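Local coordinates for prolyl 4-hydroxylase (Phytophthora capsici LT1534, PDB 6IUQ), which probably hydroxylates proline residues of its substrates as an iron(II)-dependent oxygenase built on a double-stranded beta-helix core, at residues C29-L32 / G36-V39; P190-P195 / Q320-V325; G47-L52 / K201-V206; V274-Y279 / N308-G313. One frame throughout, in Å; residues are numbered along the deposited sequence.

Overall arrangement
Interactions 1 and 3 share the larger sheet, where strands 37-40 and 204-209 are neighbours. Their centres are 19 Å apart, and they touch where Val39 packs on Arg204. Interactions 2 and 4 form a second group, where the 190-195 loop and the C-terminal helices meet, with centres 13 Å apart. A salt bridge joins them, with Arg323 NH2 2.6 Å from Glu277 OE2. The two groups meet where Tyr37 packs on Pro190, which ties interaction 1 to interaction 2. Interactions 3 and 4 lie on opposite sides of the chain's centre, 39 Å apart between centres. The iron is held by His156, Asp158 and His215; the side chain of Tyr37 is about 12 Å from it.

Interaction 1. Residues C29-L32 / G36-V39; sequences CDQL and GYVV
Gln31 swings CG anti to its backbone N (chi1 -161°) and continues extended, which carries its amide to Tyr37 and Val38. Val38 has CG2 anti to its own N, and CG1 takes the place between N and the carbonyl carbon. Val38 CG2 lies 3.6 Å from Gln31 NE2. Val38 CG1 packs instead on Leu32, 3.9 Å from its CB. Gln31 NE2 gives a weak hydrogen bond to Tyr37 O, 3.3 Å long and bent to 146°. Gln31 NE2 also donates to a water oxygen at 2.9 Å. That water accepts from Val39 N too, so it bridges the glutamine to the strand.

The backbone makes the second link. Gly36 N lies 2.9 Å from Leu32 O in a weak bond, with an angle of 129° at the hydrogen. Gln209 NE2 also binds Leu32 O. Gly36 has a positive phi, where a CB would press on the preceding carbonyl. Strand 204-209 lies alongside and pairs Leu207 with Val38. The arrangement is a glycine-terminated helix turning straight into a strand, here the edge strand 37-40 of the larger sheet in a double-stranded beta-helix fold.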
# COMPACT_ATOMS: atom_id res chain seq x y z
N CYS A 29 9.35 -12.25 3.11
CA CYS A 29 8.57 -12.00 4.31
C CYS A 29 9.41 -11.37 5.42
O CYS A 29 8.91 -10.50 6.13
CB CYS A 29 7.92 -13.28 4.81
SG CYS A 29 6.59 -13.85 3.70
N ASP A 30 10.67 -11.77 5.56
CA ASP A 30 11.53 -11.17 6.57
C ASP A 30 11.77 -9.69 6.26
O ASP A 30 11.86 -8.87 7.17
CB ASP A 30 12.87 -11.89 6.69
CG ASP A 30 12.75 -13.28 7.28
OD1 ASP A 30 11.71 -13.59 7.91
OD2 ASP A 30 13.72 -14.07 7.11
N GLN A 31 11.88 -9.36 4.98
CA GLN A 31 12.08 -7.96 4.59
C GLN A 31 10.82 -7.14 4.85
O GLN A 31 10.90 -6.02 5.34
CB GLN A 31 12.48 -7.83 3.13
CG GLN A 31 13.13 -6.47 2.87
CD GLN A 31 13.37 -6.16 1.41
OE1 GLN A 31 14.14 -6.87 0.72
NE2 GLN A 31 12.73 -5.09 0.91
N LEU A 32 9.67 -7.70 4.50
CA LEU A 32 8.40 -7.04 4.74
C LEU A 32 8.27 -6.71 6.22
O LEU A 32 7.96 -5.58 6.60
CB LEU A 32 7.24 -7.92 4.27
CG LEU A 32 5.85 -7.49 4.75
CD1 LEU A 32 5.50 -6.11 4.18
CD2 LEU A 32 4.79 -8.54 4.35
N GLY A 36 9.29 -3.01 6.36
CA GLY A 36 7.94 -2.47 6.28
C GLY A 36 7.34 -2.64 4.90
O GLY A 36 6.14 -2.51 4.71
N TYR A 37 8.19 -2.95 3.92
CA TYR A 37 7.77 -3.12 2.55
C TYR A 37 8.71 -4.08 1.87
O TYR A 37 9.84 -4.27 2.31
CB TYR A 37 7.81 -1.80 1.80
CG TYR A 37 9.24 -1.33 1.58
CD1 TYR A 37 9.91 -0.64 2.57
CD2 TYR A 37 9.91 -1.60 0.40
CE1 TYR A 37 11.18 -0.21 2.40
CE2 TYR A 37 11.22 -1.18 0.21
CZ TYR A 37 11.84 -0.49 1.22
OH TYR A 37 13.14 -0.04 1.06
N VAL A 38 8.28 -4.61 0.73
CA VAL A 38 9.18 -5.38 -0.10
C VAL A 38 8.68 -5.35 -1.56
O VAL A 38 7.47 -5.32 -1.80
CB VAL A 38 9.33 -6.82 0.44
CG1 VAL A 38 7.98 -7.55 0.47
CG2 VAL A 38 10.39 -7.59 -0.34
N VAL A 39 9.61 -5.31 -2.51
CA VAL A 39 9.31 -5.24 -3.93
C VAL A 39 9.68 -6.56 -4.63
O VAL A 39 10.76 -7.09 -4.40
CB VAL A 39 10.07 -4.09 -4.61
CG1 VAL A 39 9.81 -4.10 -6.12
CG2 VAL A 39 9.68 -2.74 -3.97
O HOH W 1 12.55 -4.53 -1.97

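Interaction 2. Residues P190-P195 / Q320-V325; sequences PFLQQP and QRLRDV
Leu192, the residue that meets Leu322 and Val325, lays CD2 over one face of the neighbouring Phe191 ring. The methyl stands 3.9 Å above the ring plane, offset toward the rim. The ring also touches Leu261 of helix 254-262 and Val274 of helix 271-274.

The contact with the helix is made by the two methyls of Leu192. Leu192 CD2 sits 3.7 Å from the backbone O of Leu322 and also reaches CB of that residue. Leu192 CD1 goes to Val325, 4.1 Å from its CG1, and lies 4.2 Å from Leu322 CD2. Leu192 thus spreads its fork over one turn of the helix. Its CG is anti to the carbonyl carbon (chi1 -49°), which directs the branch at the helix. The contact is wholly apolar apart from the carbonyl under CD2. Leu261 and Val274 also touch Leu322, so the leucine pair belongs to a wider apolar cluster.

The backbone of Leu192 is held by polar groups from outside: its N bonds to Tyr275 OH and its O to Asn329 ND2. Leu192 has a positive phi of 70°. Gln193 N closes the turn with a 2.8 Å bond to Pro190 O. The motif is a type II beta turn with Leu192 as its third residue. It lies in the loop that links strands 186-189 and 196-198 of the smaller sheet, and it packs its leucine against the C-terminal helix 313-328.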
# COMPACT_ATOMS: atom_id res chain seq x y z
N PRO A 190 9.26 4.87 4.85
CA PRO A 190 9.62 4.14 6.08
C PRO A 190 9.99 5.18 7.14
O PRO A 190 10.81 6.05 6.85
CB PRO A 190 10.83 3.29 5.66
CG PRO A 190 10.80 3.28 4.17
CD PRO A 190 10.12 4.53 3.71
N PHE A 191 9.37 5.11 8.32
CA PHE A 191 9.28 6.27 9.21
C PHE A 191 10.67 6.77 9.61
O PHE A 191 11.49 6.02 10.15
CB PHE A 191 8.43 5.93 10.45
CG PHE A 191 7.80 7.13 11.14
CD1 PHE A 191 6.85 7.90 10.50
CD2 PHE A 191 8.15 7.47 12.43
CE1 PHE A 191 6.26 8.98 11.12
CE2 PHE A 191 7.56 8.56 13.07
CZ PHE A 191 6.62 9.31 12.42
N LEU A 192 10.93 8.05 9.30
CA LEU A 192 12.20 8.75 9.57
C LEU A 192 13.38 8.29 8.69
O LEU A 192 14.49 8.73 8.91
CB LEU A 192 12.60 8.62 11.05
CG LEU A 192 11.55 8.92 12.12
CD1 LEU A 192 12.21 8.82 13.48
CD2 LEU A 192 10.89 10.31 11.92
N GLN A 193 13.15 7.42 7.71
CA GLN A 193 14.22 6.99 6.81
C GLN A 193 14.16 7.78 5.53
O GLN A 193 13.31 8.64 5.37
CB GLN A 193 14.11 5.50 6.45
CG GLN A 193 13.98 4.55 7.63
CD GLN A 193 14.99 4.82 8.71
OE1 GLN A 193 14.63 4.91 9.88
NE2 GLN A 193 16.26 4.97 8.33
N GLN A 194 15.05 7.48 4.60
CA GLN A 194 14.96 8.04 3.26
C GLN A 194 13.74 7.46 2.58
O GLN A 194 13.47 6.27 2.71
CB GLN A 194 16.23 7.74 2.46
CG GLN A 194 17.30 8.82 2.55
CD GLN A 194 16.75 10.23 2.26
OE1 GLN A 194 16.17 10.90 3.13
NE2 GLN A 194 16.91 10.67 1.02
N PRO A 195 13.00 8.30 1.84
CA PRO A 195 11.84 7.80 1.09
C PRO A 195 12.27 6.82 -0.00
O PRO A 195 13.41 6.84 -0.48
CB PRO A 195 11.25 9.08 0.47
CG PRO A 195 11.83 10.20 1.26
CD PRO A 195 13.18 9.75 1.69
N GLN A 320 9.36 17.67 16.69
CA GLN A 320 10.54 18.38 16.18
C GLN A 320 11.83 17.57 16.34
O GLN A 320 12.70 17.63 15.48
CB GLN A 320 10.71 19.75 16.88
CG GLN A 320 9.73 20.84 16.42
CD GLN A 320 10.19 21.59 15.17
OE1 GLN A 320 10.76 21.00 14.25
NE2 GLN A 320 9.94 22.90 15.14
N ARG A 321 11.96 16.85 17.44
CA ARG A 321 13.10 15.94 17.62
C ARG A 321 13.06 14.82 16.60
O ARG A 321 14.10 14.42 16.07
CB ARG A 321 13.12 15.35 19.03
CG ARG A 321 13.47 16.38 20.09
CD ARG A 321 14.15 15.74 21.26
NE ARG A 321 14.51 16.75 22.25
CZ ARG A 321 15.70 17.33 22.34
NH1 ARG A 321 16.67 17.01 21.48
NH2 ARG A 321 15.92 18.24 23.27
N LEU A 322 11.87 14.31 16.30
CA LEU A 322 11.76 13.29 15.25
C LEU A 322 12.12 13.88 13.91
O LEU A 322 12.77 13.23 13.10
CB LEU A 322 10.36 12.69 15.22
CG LEU A 322 9.95 12.00 16.53
CD1 LEU A 322 8.55 11.45 16.41
CD2 LEU A 322 10.94 10.90 16.88
N ARG A 323 11.71 15.12 13.66
CA ARG A 323 12.03 15.76 12.39
C ARG A 323 13.54 15.95 12.27
O ARG A 323 14.10 15.81 11.19
CB ARG A 323 11.29 17.08 12.25
CG ARG A 323 9.80 16.89 12.01
CD ARG A 323 9.06 18.19 12.09
NE ARG A 323 9.68 19.16 11.20
CZ ARG A 323 9.39 19.31 9.92
NH1 ARG A 323 8.45 18.57 9.34
NH2 ARG A 323 10.03 20.23 9.21
N ASP A 324 14.19 16.24 13.39
CA ASP A 324 15.65 16.34 13.43
C ASP A 324 16.36 15.01 13.10
O ASP A 324 17.38 14.99 12.41
CB ASP A 324 16.10 16.85 14.79
CG ASP A 324 15.95 18.36 14.93
OD1 ASP A 324 16.18 19.07 13.93
OD2 ASP A 324 15.60 18.83 16.05
N VAL A 325 15.84 13.91 13.61
CA VAL A 325 16.36 12.58 13.29
C VAL A 325 16.24 12.31 11.80
O VAL A 325 17.16 11.79 11.16
CB VAL A 325 15.61 11.48 14.06
CG1 VAL A 325 16.05 10.12 13.56
CG2 VAL A 325 15.84 11.62 15.56

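Interaction 3. Residues G47-L52 / K201-V206; sequences GWASAL and KMDRVV
The type II turn from Lys201 to Arg204 abuts helix 46-61, with Ala49 CA 5.7 Å from Asp203 CA. Ala49 points its CB at the turn. Ala49 CB lies 3.8 Å from Asp203 CB and 3.6 Å from its OD1.

Met202, modelled as selenomethionine, reaches further along the helix. Its CG is anti to the backbone N (chi1 176°), and the chain then bends at chi2 (61°) and again at chi3. The bends bring Met202 CE to Ser50, 3.4 Å from its OG and 3.7 Å from its CA. The selenium passes Ala49: Met202 SE is 4.2 Å from Ala49 CB. Helix residues 49 and 50 are therefore met by two successive side chains of the turn. Leu174 and Glu176 also touch Met202.

The polar ends turn to other partners. Ser50 OG bonds to His46 O, one turn back in its own helix. Asp203 takes Phe44 N on OD1 and Gly45 N on OD2, both just ahead of the helix. A carboxylate gripped by two backbone N-H groups so near a helix start would probably favour the ionised form. Across the two segments themselves the contact is van der Waals, with methyl groups also lying against the Ser50 hydroxyl and the Asp203 carboxylate. Asp203 adds directional bonds to Phe44 and Gly45, just before the helix; they fix its carboxylate beside Ala49.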
# COMPACT_ATOMS: atom_id res chain seq x y z
N GLY A 47 3.21 -13.62 -19.22
CA GLY A 47 1.98 -14.08 -19.85
C GLY A 47 0.81 -13.91 -18.90
O GLY A 47 -0.22 -13.33 -19.25
N TRP A 48 0.99 -14.41 -17.68
CA TRP A 48 -0.06 -14.39 -16.67
C TRP A 48 -0.45 -12.96 -16.29
O TRP A 48 -1.64 -12.62 -16.27
CB TRP A 48 0.39 -15.20 -15.44
CG TRP A 48 -0.68 -15.52 -14.43
CD1 TRP A 48 -2.03 -15.31 -14.55
CD2 TRP A 48 -0.48 -16.09 -13.13
NE1 TRP A 48 -2.67 -15.72 -13.40
CE2 TRP A 48 -1.74 -16.20 -12.52
CE3 TRP A 48 0.65 -16.52 -12.43
CZ2 TRP A 48 -1.90 -16.72 -11.24
CZ3 TRP A 48 0.49 -17.02 -11.16
CH2 TRP A 48 -0.78 -17.12 -10.57
N ALA A 49 0.53 -12.10 -16.03
CA ALA A 49 0.27 -10.68 -15.82
C ALA A 49 -0.47 -10.03 -17.01
O ALA A 49 -1.39 -9.23 -16.81
CB ALA A 49 1.56 -9.93 -15.55
N SER A 50 -0.09 -10.37 -18.23
CA SER A 50 -0.79 -9.86 -19.41
C SER A 50 -2.25 -10.29 -19.47
O SER A 50 -3.13 -9.49 -19.82
CB SER A 50 -0.09 -10.31 -20.71
OG SER A 50 1.16 -9.68 -20.87
N ALA A 51 -2.48 -11.56 -19.18
CA ALA A 51 -3.84 -12.11 -19.12
C ALA A 51 -4.74 -11.34 -18.14
O ALA A 51 -5.87 -11.02 -18.46
CB ALA A 51 -3.78 -13.56 -18.74
N LEU A 52 -4.22 -11.04 -16.95
CA LEU A 52 -4.99 -10.32 -15.93
C LEU A 52 -5.31 -8.91 -16.42
O LEU A 52 -6.43 -8.42 -16.24
CB LEU A 52 -4.22 -10.28 -14.59
CG LEU A 52 -4.05 -11.63 -13.85
CD1 LEU A 52 -2.99 -11.56 -12.76
CD2 LEU A 52 -5.37 -12.08 -13.27
N LYS A 201 6.10 -0.81 -12.59
CA LYS A 201 6.40 -1.66 -13.73
C LYS A 201 5.50 -2.88 -13.82
O LYS A 201 5.04 -3.41 -12.80
CB LYS A 201 7.86 -2.10 -13.67
CG LYS A 201 8.78 -0.92 -13.76
CD LYS A 201 10.22 -1.31 -13.88
CE LYS A 201 11.02 -0.08 -14.35
NZ LYS A 201 12.41 -0.08 -13.85
N MSE A 202 5.24 -3.29 -15.06
CA MSE A 202 4.49 -4.48 -15.40
C MSE A 202 4.98 -5.68 -14.58
O MSE A 202 6.18 -5.95 -14.53
CB MSE A 202 4.63 -4.76 -16.91
CG MSE A 202 3.97 -6.04 -17.43
SE MSE A 202 2.05 -6.08 -17.17
CE MSE A 202 1.44 -7.00 -18.79
N ASP A 203 4.04 -6.36 -13.93
CA ASP A 203 4.31 -7.61 -13.22
C ASP A 203 5.21 -7.39 -12.00
O ASP A 203 5.88 -8.31 -11.52
CB ASP A 203 4.91 -8.64 -14.17
CG ASP A 203 4.79 -10.05 -13.63
OD1 ASP A 203 3.90 -10.26 -12.78
OD2 ASP A 203 5.60 -10.93 -14.03
N ARG A 204 5.22 -6.16 -11.49
CA ARG A 204 5.88 -5.87 -10.23
C ARG A 204 4.88 -5.90 -9.08
O ARG A 204 3.81 -5.32 -9.16
CB ARG A 204 6.58 -4.51 -10.29
CG ARG A 204 7.04 -4.01 -8.93
CD ARG A 204 7.84 -2.74 -9.10
NE ARG A 204 9.22 -3.01 -9.50
CZ ARG A 204 10.11 -2.07 -9.81
NH1 ARG A 204 9.76 -0.77 -9.81
NH2 ARG A 204 11.35 -2.42 -10.13
N VAL A 205 5.26 -6.58 -8.00
CA VAL A 205 4.44 -6.67 -6.80
C VAL A 205 5.10 -5.89 -5.65
O VAL A 205 6.29 -6.05 -5.38
CB VAL A 205 4.22 -8.16 -6.36
CG1 VAL A 205 3.70 -8.24 -4.95
CG2 VAL A 205 3.27 -8.85 -7.30
N VAL A 206 4.33 -5.02 -5.00
CA VAL A 206 4.79 -4.38 -3.76
C VAL A 206 3.92 -4.86 -2.61
O VAL A 206 2.69 -4.87 -2.71
CB VAL A 206 4.73 -2.84 -3.84
CG1 VAL A 206 5.38 -2.23 -2.58
CG2 VAL A 206 5.43 -2.32 -5.08

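Interaction 4. Residues V274-Y279 / N308-G313; sequences VYEEEY and NVKRNG
Glu276 reaches toward Lys310 from the first turn of helix 276-287. Its CB points at 308-313. CG follows anti to the backbone N (chi1 -161°), and CD continues the extended line (chi2 -170°). CB and CG form the stem and make no contact with 308-313; CD comes only to the margin of contact with Lys310 NZ. The side chain passes His302 and Val306 of helix 296-311 on its way. At the tip Glu276 OE1 meets Lys310 NZ at 3.5 Å. This is a long salt bridge and does not qualify as a hydrogen bond.

Lys310 comes from the last turn of helix 296-311. Its chain runs extended through chi3 and then bends at chi4 (-55°), which brings NZ to the carboxylate. The two side chains cross at about a right angle. The lysine is exposed and the glutamate partly so. The contact buries only 50 Å² in all, and its pull is probably softened by solvent. The acid is near a helix N-terminus and the base near a C-terminus, where each would probably be favoured by the helix dipole.

Tyr275 is the N-cap residue ahead of Glu276.

Lys310 also touches Tyr316 of helix 313-328, which starts just after the turn at Asn312. Glu278 makes a salt bridge to Arg326 of that same helix. The salt bridge of Glu276 and Lys310 thus joins helix 276-287 to helix 296-311 at the surface, while strand 214-217 lies against Tyr275 and Tyr279.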
# COMPACT_ATOMS: atom_id res chain seq x y z
N VAL A 274 5.50 15.05 11.54
CA VAL A 274 6.84 14.75 11.06
C VAL A 274 6.96 15.01 9.55
O VAL A 274 7.96 15.54 9.08
CB VAL A 274 7.24 13.31 11.39
CG1 VAL A 274 8.60 12.98 10.80
CG2 VAL A 274 7.24 13.08 12.90
N TYR A 275 5.92 14.68 8.79
CA TYR A 275 5.99 14.84 7.34
C TYR A 275 5.09 15.97 6.81
O TYR A 275 4.57 15.87 5.71
CB TYR A 275 5.63 13.52 6.66
CG TYR A 275 6.66 12.44 6.88
CD1 TYR A 275 6.73 11.75 8.08
CD2 TYR A 275 7.56 12.11 5.89
CE1 TYR A 275 7.69 10.77 8.30
CE2 TYR A 275 8.51 11.13 6.08
CZ TYR A 275 8.57 10.47 7.29
OH TYR A 275 9.51 9.50 7.48
N GLU A 276 4.93 17.02 7.60
CA GLU A 276 4.11 18.17 7.20
C GLU A 276 4.36 18.64 5.77
O GLU A 276 3.42 18.88 5.02
CB GLU A 276 4.34 19.33 8.16
CG GLU A 276 3.24 20.38 8.12
CD GLU A 276 3.60 21.64 8.89
OE1 GLU A 276 4.23 21.55 9.97
OE2 GLU A 276 3.25 22.74 8.39
N GLU A 277 5.62 18.78 5.39
CA GLU A 277 5.95 19.30 4.07
C GLU A 277 5.38 18.39 2.99
O GLU A 277 4.76 18.86 2.02
CB GLU A 277 7.46 19.46 3.90
CG GLU A 277 8.13 20.40 4.90
CD GLU A 277 8.18 19.83 6.32
OE1 GLU A 277 8.03 18.60 6.49
OE2 GLU A 277 8.34 20.63 7.27
N GLU A 278 5.59 17.08 3.15
CA GLU A 278 5.08 16.10 2.20
C GLU A 278 3.54 16.06 2.14
O GLU A 278 2.96 16.06 1.05
CB GLU A 278 5.61 14.70 2.53
CG GLU A 278 7.06 14.48 2.15
CD GLU A 278 8.06 15.03 3.16
OE1 GLU A 278 7.69 15.30 4.32
OE2 GLU A 278 9.24 15.18 2.80
N TYR A 279 2.89 16.01 3.29
CA TYR A 279 1.43 16.11 3.34
C TYR A 279 0.92 17.40 2.67
O TYR A 279 -0.01 17.36 1.86
CB TYR A 279 0.94 16.08 4.78
CG TYR A 279 0.74 14.72 5.42
CD1 TYR A 279 1.81 14.01 5.95
CD2 TYR A 279 -0.53 14.19 5.58
CE1 TYR A 279 1.61 12.77 6.58
CE2 TYR A 279 -0.74 12.97 6.22
CZ TYR A 279 0.34 12.26 6.71
OH TYR A 279 0.15 11.05 7.34
N ASN A 308 -3.14 22.47 16.03
CA ASN A 308 -3.40 21.71 17.26
C ASN A 308 -2.14 21.04 17.81
O ASN A 308 -1.89 21.05 19.01
CB ASN A 308 -4.45 20.63 17.02
CG ASN A 308 -5.85 21.19 16.85
OD1 ASN A 308 -6.12 22.34 17.22
ND2 ASN A 308 -6.75 20.38 16.31
N VAL A 309 -1.33 20.47 16.92
CA VAL A 309 -0.07 19.93 17.33
C VAL A 309 0.81 21.03 17.91
O VAL A 309 1.36 20.86 18.99
CB VAL A 309 0.67 19.22 16.18
CG1 VAL A 309 2.12 18.96 16.54
CG2 VAL A 309 -0.04 17.91 15.84
N LYS A 310 0.92 22.16 17.22
CA LYS A 310 1.80 23.24 17.68
C LYS A 310 1.36 23.82 19.04
O LYS A 310 2.20 24.26 19.82
CB LYS A 310 1.88 24.37 16.65
CG LYS A 310 2.49 23.93 15.31
CD LYS A 310 2.97 25.11 14.47
CE LYS A 310 3.21 24.68 13.01
NZ LYS A 310 4.16 23.52 12.90
N ARG A 311 0.06 23.82 19.30
CA ARG A 311 -0.45 24.24 20.61
C ARG A 311 -0.19 23.21 21.72
O ARG A 311 -0.22 23.55 22.90
CB ARG A 311 -1.95 24.49 20.53
CG ARG A 311 -2.32 25.79 19.83
CD ARG A 311 -3.75 25.73 19.36
NE ARG A 311 -4.08 26.84 18.47
CZ ARG A 311 -5.06 27.71 18.69
NH1 ARG A 311 -5.81 27.59 19.77
NH2 ARG A 311 -5.28 28.68 17.82
N ASN A 312 0.02 21.95 21.34
CA ASN A 312 0.37 20.90 22.30
C ASN A 312 1.88 20.88 22.50
O ASN A 312 2.58 20.07 21.88
CB ASN A 312 -0.14 19.54 21.82
CG ASN A 312 -0.11 18.49 22.91
OD1 ASN A 312 0.74 18.52 23.79
ND2 ASN A 312 -1.05 17.53 22.84
N GLY A 313 2.38 21.78 23.35
CA GLY A 313 3.82 21.97 23.53
C GLY A 313 4.69 20.71 23.58
O GLY A 313 5.63 20.60 22.80